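Long-range contact in actin-related protein 8 (Homo sapiens, PDB 4FO0), which binds ATP with low basal ATPase activity, does not polymerise, and serves as a proposed core component of the INO80 chromatin-remodelling complex: residues W289-A294 against F348-E353. Sequence-based numbering, arbitrary orientation.
Sequences WLMQRA and FRLGDE
The last turn of the helix ending at Arg293 faces the end of strand 343-350 and the turn leading into helix 353-359, the backbones nearest where CA of Leu290 lies 5.8 Å from CA of Glu353. That spacing brings the two side chains together at their roots, CB of Leu290 being 3.8 Å from CB of Glu353. Further along, sulfur and methyl groups take over. SD of Met291 lies 3.9 Å from CZ of Phe348. The sulfur stands 80° off the ring normal and 5.2 Å from the ring centroid, making this an edge-on Met-aromatic contact, the side chains crossing at about a right angle. The bend in Met291 at chi3 (-58°) turns CE back from the Phe348 ring, leaving SD as the touching atom. The same sulfur reaches CD1 of Leu350 at 4.2 Å, while the other methyl, CD2, faces CB of Ala294. Glu353 folds back at chi2 (-87°) over its own turn, where OE1 accepts a short but bent hydrogen bond from N of Gly351 (2.8 Å) through its anti lone pair; OE2 lies 4.1 Å from CB of Ala294. NH2 of Arg293, 4.9 Å from OE2 of Glu353, is not in contact with it but may still favour the ionised carboxylate. Replacing Glu353 with alanine removes the carboxylate, which would probably leave N of Gly351 without this acceptor and open a gap beside Ala294. The contact thus joins helix 280-293 to the central strand, 343-350, of a three-stranded antiparallel sheet within the actin fold, away from the ATP-binding residues. Helix 102-109 touches both sides through Ala294 and Phe348, its Asn109 hydrogen-bonding to O of Ala294 and N of Arg349, while helix 353-359 packs against Leu290 through Gln356 and Ala357.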
# COMPACT_ATOMS: atom_id res chain seq x y z
N TRP A 289 -10.57 14.21 -8.20
CA TRP A 289 -10.44 15.55 -8.80
C TRP A 289 -10.89 15.54 -10.25
O TRP A 289 -11.59 16.46 -10.71
CB TRP A 289 -9.00 16.03 -8.70
CG TRP A 289 -8.60 17.17 -9.61
CD1 TRP A 289 -9.00 18.48 -9.53
CD2 TRP A 289 -7.69 17.11 -10.72
NE1 TRP A 289 -8.41 19.22 -10.53
CE2 TRP A 289 -7.60 18.40 -11.27
CE3 TRP A 289 -6.95 16.07 -11.30
CZ2 TRP A 289 -6.80 18.69 -12.38
CZ3 TRP A 289 -6.15 16.36 -12.39
CH2 TRP A 289 -6.08 17.66 -12.92
N LEU A 290 -10.53 14.49 -10.97
CA LEU A 290 -10.98 14.36 -12.35
C LEU A 290 -12.50 14.24 -12.40
O LEU A 290 -13.16 14.93 -13.19
CB LEU A 290 -10.31 13.17 -13.04
CG LEU A 290 -8.78 13.28 -13.14
CD1 LEU A 290 -8.13 11.95 -13.57
CD2 LEU A 290 -8.42 14.39 -14.08
N MET A 291 -13.06 13.37 -11.56
CA MET A 291 -14.52 13.18 -11.52
C MET A 291 -15.28 14.46 -11.16
O MET A 291 -16.37 14.69 -11.66
CB MET A 291 -14.90 12.08 -10.54
CG MET A 291 -14.52 10.70 -11.01
SD MET A 291 -15.19 9.39 -9.94
CE MET A 291 -14.54 9.77 -8.33
N GLN A 292 -14.74 15.28 -10.28
CA GLN A 292 -15.41 16.53 -10.00
C GLN A 292 -15.59 17.33 -11.28
O GLN A 292 -16.68 17.83 -11.55
CB GLN A 292 -14.62 17.34 -8.99
CG GLN A 292 -14.86 16.94 -7.57
CD GLN A 292 -14.03 17.80 -6.63
OE1 GLN A 292 -12.80 17.70 -6.60
NE2 GLN A 292 -14.70 18.67 -5.88
N ARG A 293 -14.53 17.43 -12.07
CA ARG A 293 -14.61 18.12 -13.35
C ARG A 293 -15.68 17.52 -14.27
O ARG A 293 -16.26 18.22 -15.09
CB ARG A 293 -13.24 18.16 -14.05
CG ARG A 293 -12.20 18.97 -13.31
CD ARG A 293 -10.78 18.41 -13.49
NE ARG A 293 -10.12 18.87 -14.71
CZ ARG A 293 -10.12 18.21 -15.87
NH1 ARG A 293 -9.48 18.73 -16.92
NH2 ARG A 293 -10.75 17.04 -15.99
N ALA A 294 -15.95 16.23 -14.14
CA ALA A 294 -17.01 15.61 -14.93
C ALA A 294 -18.40 15.72 -14.28
O ALA A 294 -19.34 15.06 -14.73
CB ALA A 294 -16.68 14.15 -15.20
N PHE A 348 -24.01 7.76 -13.13
CA PHE A 348 -23.27 8.80 -13.84
C PHE A 348 -22.36 8.35 -14.94
O PHE A 348 -22.08 7.16 -15.10
CB PHE A 348 -22.59 9.79 -12.90
CG PHE A 348 -21.21 9.40 -12.51
CD1 PHE A 348 -20.23 10.38 -12.37
CD2 PHE A 348 -20.90 8.08 -12.24
CE1 PHE A 348 -18.95 10.05 -11.99
CE2 PHE A 348 -19.62 7.73 -11.86
CZ PHE A 348 -18.64 8.72 -11.73
N ARG A 349 -21.95 9.32 -15.74
CA ARG A 349 -21.25 9.04 -16.98
C ARG A 349 -19.77 9.37 -16.85
O ARG A 349 -19.41 10.46 -16.42
CB ARG A 349 -21.89 9.84 -18.09
CG ARG A 349 -21.82 9.19 -19.43
CD ARG A 349 -22.71 9.93 -20.38
NE ARG A 349 -23.98 9.24 -20.55
CZ ARG A 349 -25.01 9.74 -21.21
NH1 ARG A 349 -24.91 10.95 -21.75
NH2 ARG A 349 -26.13 9.05 -21.33
N LEU A 350 -18.91 8.41 -17.20
CA LEU A 350 -17.47 8.63 -17.12
C LEU A 350 -16.75 8.36 -18.42
O LEU A 350 -17.10 7.42 -19.16
CB LEU A 350 -16.85 7.75 -16.04
CG LEU A 350 -16.76 8.45 -14.70
CD1 LEU A 350 -15.97 7.62 -13.72
CD2 LEU A 350 -16.15 9.83 -14.90
N GLY A 351 -15.73 9.16 -18.68
CA GLY A 351 -14.87 8.95 -19.83
C GLY A 351 -13.44 8.57 -19.52
O GLY A 351 -13.14 7.49 -19.00
N ASP A 352 -12.53 9.47 -19.84
CA ASP A 352 -11.12 9.14 -19.85
C ASP A 352 -10.52 9.22 -18.45
O ASP A 352 -9.51 8.57 -18.14
CB ASP A 352 -10.39 10.05 -20.84
CG ASP A 352 -10.94 9.92 -22.26
OD1 ASP A 352 -11.23 8.78 -22.71
OD2 ASP A 352 -11.11 10.98 -22.92
N GLU A 353 -11.16 10.00 -17.59
CA GLU A 353 -10.79 10.00 -16.19
C GLU A 353 -10.49 8.57 -15.66
O GLU A 353 -9.57 8.37 -14.86
CB GLU A 353 -11.90 10.67 -15.39
CG GLU A 353 -13.25 10.59 -16.06
CD GLU A 353 -13.53 11.72 -17.04
OE1 GLU A 353 -14.16 11.45 -18.08
OE2 GLU A 353 -13.14 12.88 -16.77